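Local coordinates for protein migration inhibitory factor (Trichinella spiralis, PDB 1HFO) that is a macrophage migration inhibitory factor family member from a parasitic nematode, built on the beta-alpha-beta fold of that family and assembled as a trimer, at residues Ser23-Val26 with Gly27-Ser31; Asp81-Asn84 with Thr85-Ile89. One frame throughout, in Å; residues are numbered along the deposited sequence.

Contact 1: Ser23-Val26 with Gly27-Ser31; sequences SALV and GNILS
The C-terminal turns of helix 18-30 make this contact, the helix of a beta-alpha-beta crossover between strands 2-7 and 38-42 in the MIF fold. Leu25 and Ile29 meet one turn apart on one flank of the helix, Val26 and Leu30 on the flank beside it. Leu25 CG is anti to the backbone N (chi1 -178°), and the side chain stands out from the helix beside the carbonyl; of its two methyls CD1 is the one turned forward, resting 3.8 Å from Ile29 CG2, the two side chains crossing at a slant. Both belong to the face that packs on helix 69-87, where Leu25 touches His82 and Ile29 touches His75, Lys78 and Leu79. Val26 and Leu30 instead run side by side and point the same way, both against Pro1, with Val26 also on Leu61 and Leu30 on Ser63, both in strand 57-63.

Along the backbone, four consecutive i to i+4 hydrogen bonds run from Gly27 N to Ser23 O through Leu30 N to Val26 O; that of Ile29 N to Leu25 O is 2.9 Å long. The helix then closes in a Schellman motif: Ser31, with positive phi, is the C-prime residue, its N making a weak 3.4 Å bond to Asn28 O while Lys32 N goes back to Gly27 O. On the exposed side Asn28 folds back over the preceding turn, and although its ND2 lies 2.8 Å from Ala24 O, the angle is too poor for a hydrogen bond. Val26 and Leu30, both buried, meet through one methyl each, Val26 CG1 lying 3.8 Å from Leu30 CD1.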
loop_
_atom_site.group_PDB
_atom_site.type_symbol
_atom_site.label_atom_id
_atom_site.label_comp_id
_atom_site.label_asym_id
_atom_site.label_seq_id
_atom_site.Cartn_x
_atom_site.Cartn_y
_atom_site.Cartn_z
ATOM N N SER A 23 -6.505 -13.665 10.672
ATOM C CA SER A 23 -7.897 -13.172 10.578
ATOM C C SER A 23 -8.545 -13.201 11.963
ATOM O O SER A 23 -9.230 -12.273 12.378
ATOM C CB SER A 23 -8.724 -14.044 9.651
ATOM O OG SER A 23 -8.273 -13.980 8.316
ATOM N N ALA A 24 -8.330 -14.300 12.676
ATOM C CA ALA A 24 -8.866 -14.448 14.015
ATOM C C ALA A 24 -8.329 -13.363 14.950
ATOM O O ALA A 24 -9.082 -12.724 15.655
ATOM C CB ALA A 24 -8.512 -15.835 14.576
ATOM N N LEU A 25 -7.016 -13.149 14.945
ATOM C CA LEU A 25 -6.425 -12.155 15.827
ATOM C C LEU A 25 -6.900 -10.726 15.543
ATOM O O LEU A 25 -7.203 -9.971 16.468
ATOM C CB LEU A 25 -4.900 -12.213 15.720
ATOM C CG LEU A 25 -4.153 -11.245 16.636
ATOM C CD1 LEU A 25 -4.449 -11.557 18.087
ATOM C CD2 LEU A 25 -2.666 -11.349 16.346
ATOM N N VAL A 26 -6.953 -10.367 14.263
ATOM C CA VAL A 26 -7.391 -9.028 13.892
ATOM C C VAL A 26 -8.829 -8.773 14.337
ATOM O O VAL A 26 -9.138 -7.727 14.884
ATOM C CB VAL A 26 -7.304 -8.818 12.372
ATOM C CG1 VAL A 26 -7.930 -7.468 12.016
ATOM C CG2 VAL A 26 -5.842 -8.854 11.911
ATOM N N GLY A 27 -9.714 -9.728 14.086
ATOM C CA GLY A 27 -11.105 -9.551 14.470
ATOM C C GLY A 27 -11.266 -9.489 15.971
ATOM O O GLY A 27 -11.998 -8.661 16.513
ATOM N N ASN A 28 -10.573 -10.379 16.659
ATOM C CA ASN A 28 -10.675 -10.389 18.095
ATOM C C ASN A 28 -10.112 -9.088 18.713
ATOM O O ASN A 28 -10.755 -8.514 19.591
ATOM C CB ASN A 28 -10.010 -11.668 18.663
ATOM C CG ASN A 28 -10.712 -12.977 18.184
ATOM O OD1 ASN A 28 -11.939 -13.028 18.047
ATOM N ND2 ASN A 28 -9.922 -14.037 17.952
ATOM N N ILE A 29 -8.963 -8.577 18.256
ATOM C CA ILE A 29 -8.442 -7.345 18.863
ATOM C C ILE A 29 -9.217 -6.068 18.533
ATOM O O ILE A 29 -9.227 -5.130 19.326
ATOM C CB ILE A 29 -6.946 -7.070 18.532
ATOM C CG1 ILE A 29 -6.779 -6.725 17.056
ATOM C CG2 ILE A 29 -6.092 -8.266 18.915
ATOM C CD1 ILE A 29 -5.372 -6.292 16.687
ATOM N N LEU A 30 -9.842 -6.015 17.359
ATOM C CA LEU A 30 -10.615 -4.837 16.975
ATOM C C LEU A 30 -12.092 -5.044 17.292
ATOM O O LEU A 30 -12.889 -4.128 17.161
ATOM C CB LEU A 30 -10.452 -4.546 15.480
ATOM C CG LEU A 30 -9.045 -4.196 15.012
ATOM C CD1 LEU A 30 -9.009 -4.132 13.501
ATOM C CD2 LEU A 30 -8.625 -2.858 15.628
ATOM N N SER A 31 -12.448 -6.246 17.733
ATOM C CA SER A 31 -13.839 -6.565 18.058
ATOM C C SER A 31 -14.760 -6.409 16.853
ATOM O O SER A 31 -15.843 -5.816 16.946
ATOM C CB SER A 31 -14.336 -5.696 19.221
ATOM O OG SER A 31 -13.686 -6.064 20.431
#

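Contact 2: Asp81-Asn84 with Thr85-Ile89; sequences DHLN and TKLGI. Unlike the reference sequence in segment 85-89: Thr85 (reference Lys).
From Asp81 to Leu87 the backbone is the last regular part of helix 69-87, bonded i to i+4 until Gly88 leaves it with positive phi (75°), its N still making a weak bond to Asn84 O. Asp81 O takes two donors from the same residue: Thr85 N at 3.0 Å and the hydroxyl Thr85 OG1 at 2.9 Å, which arrive from opposite faces of the carbonyl plane. In Thr85, which differs from the reference sequence here, chi1 -62° sets OG1 beside its own backbone N, within bonding distance of Asp81 O.

On another side of the helix Lys86 lays its CG over one face of the His82 imidazole, a CH-pi contact 4.0 Å from the ring centroid; CG comes nearest at CE1, 3.6 Å away. The lysine chain bends at chi2 (-64°) and passes obliquely across the histidine. The ring's rotation is probably steadied further by its NE2, hydrogen-bonded to Thr22 OG1 in helix 18-30.

Where the chain turns off the helix, Asn84 ties the exit down: its ND2 gives a 2.8 Å hydrogen bond to Ile89 O, well above that carbonyl's plane. The amide bond does the tying; a CA-H...O contact from Asn84 CA to the same oxygen, 3.4 Å long, only accompanies it.

Leu83 CD2 and Leu87 CD1 lie 4.2 Å apart on the side turned to the sheet. There Leu83 packs on Phe3 and Leu5 of strand 2-7 and Met94 of strand 94-100, Leu87 on Leu5, and Ile89 on Thr7 and Met94, while His82 and Lys86 lie against Ser21 of helix 18-30.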
loop_
_atom_site.group_PDB
_atom_site.type_symbol
_atom_site.label_atom_id
_atom_site.label_comp_id
_atom_site.label_asym_id
_atom_site.label_seq_id
_atom_site.Cartn_x
_atom_site.Cartn_y
_atom_site.Cartn_z
ATOM N N ASP A 81 3.993 -10.194 18.239
ATOM C CA ASP A 81 4.213 -11.529 18.792
ATOM C C ASP A 81 3.702 -12.550 17.774
ATOM O O ASP A 81 4.385 -13.518 17.434
ATOM C CB ASP A 81 3.471 -11.681 20.124
ATOM C CG ASP A 81 3.326 -13.134 20.551
ATOM O OD1 ASP A 81 4.358 -13.835 20.651
ATOM O OD2 ASP A 81 2.176 -13.575 20.784
ATOM N N HIS A 82 2.509 -12.301 17.247
ATOM C CA HIS A 82 1.913 -13.190 16.266
ATOM C C HIS A 82 2.772 -13.344 15.008
ATOM O O HIS A 82 3.054 -14.453 14.564
ATOM C CB HIS A 82 0.510 -12.671 15.902
ATOM C CG HIS A 82 -0.162 -13.471 14.838
ATOM N ND1 HIS A 82 -0.618 -14.754 15.050
ATOM C CD2 HIS A 82 -0.394 -13.198 13.534
ATOM C CE1 HIS A 82 -1.098 -15.238 13.919
ATOM N NE2 HIS A 82 -0.972 -14.315 12.984
ATOM N N LEU A 83 3.201 -12.227 14.421
ATOM C CA LEU A 83 4.013 -12.293 13.219
ATOM C C LEU A 83 5.394 -12.954 13.449
ATOM O O LEU A 83 5.873 -13.716 12.610
ATOM C CB LEU A 83 4.167 -10.877 12.643
ATOM C CG LEU A 83 2.819 -10.261 12.218
ATOM C CD1 LEU A 83 3.006 -8.778 11.893
ATOM C CD2 LEU A 83 2.272 -10.998 10.999
ATOM N N ASN A 84 6.025 -12.639 14.573
ATOM C CA ASN A 84 7.320 -13.232 14.901
ATOM C C ASN A 84 7.144 -14.755 15.016
ATOM O O ASN A 84 7.951 -15.528 14.511
ATOM C CB ASN A 84 7.819 -12.651 16.229
ATOM C CG ASN A 84 9.095 -13.304 16.709
ATOM O OD1 ASN A 84 9.187 -13.725 17.863
ATOM N ND2 ASN A 84 10.086 -13.391 15.831
ATOM N N THR A 85 6.061 -15.180 15.656
ATOM C CA THR A 85 5.798 -16.607 15.824
ATOM C C THR A 85 5.494 -17.362 14.530
ATOM O O THR A 85 5.975 -18.476 14.327
ATOM C CB THR A 85 4.633 -16.825 16.807
ATOM O OG1 THR A 85 4.989 -16.294 18.091
ATOM C CG2 THR A 85 4.300 -18.315 16.941
ATOM N N LYS A 86 4.703 -16.760 13.642
ATOM C CA LYS A 86 4.318 -17.419 12.397
ATOM C C LYS A 86 5.277 -17.304 11.223
ATOM O O LYS A 86 5.369 -18.215 10.393
ATOM C CB LYS A 86 2.946 -16.910 11.943
ATOM C CG LYS A 86 1.821 -17.178 12.911
ATOM C CD LYS A 86 1.563 -18.674 13.105
ATOM C CE LYS A 86 0.469 -18.880 14.144
ATOM N NZ LYS A 86 0.226 -20.341 14.391
ATOM N N LEU A 87 5.976 -16.177 11.135
ATOM C CA LEU A 87 6.896 -15.948 10.034
ATOM C C LEU A 87 8.356 -15.969 10.464
ATOM O O LEU A 87 9.249 -16.013 9.614
ATOM C CB LEU A 87 6.572 -14.610 9.379
ATOM C CG LEU A 87 5.073 -14.419 9.106
ATOM C CD1 LEU A 87 4.872 -13.107 8.385
ATOM C CD2 LEU A 87 4.525 -15.568 8.271
ATOM N N GLY A 88 8.584 -15.913 11.770
ATOM C CA GLY A 88 9.940 -15.946 12.291
ATOM C C GLY A 88 10.719 -14.653 12.125
ATOM O O GLY A 88 11.933 -14.626 12.332
ATOM N N ILE A 89 10.025 -13.576 11.776
ATOM C CA ILE A 89 10.693 -12.285 11.580
ATOM C C ILE A 89 10.929 -11.566 12.906
ATOM O O ILE A 89 10.036 -11.484 13.749
ATOM C CB ILE A 89 9.855 -11.347 10.668
ATOM C CG1 ILE A 89 9.531 -12.031 9.338
ATOM C CG2 ILE A 89 10.638 -10.065 10.388
ATOM C CD1 ILE A 89 8.632 -11.176 8.420
#

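Contact 1 comes first along the chain, near the end of helix 18-30, and contact 2 follows at the end of helix 69-87, their centres about 16 Å apart. Each helix is the crossover of its own beta-alpha-beta unit, strands 2-7 and 38-42 for the first, 57-63 and 94-100 for the second, and all four strands belong to one mixed sheet. The helices pack against each other, and the two contacts meet directly where Leu25 CD2 lies 3.5 Å from His82 CB. The repeated unit is the basic plan of a MIF subunit, three of which form the assembly; at contact 1, Ser23 also packs on Ser48 of the second subunit.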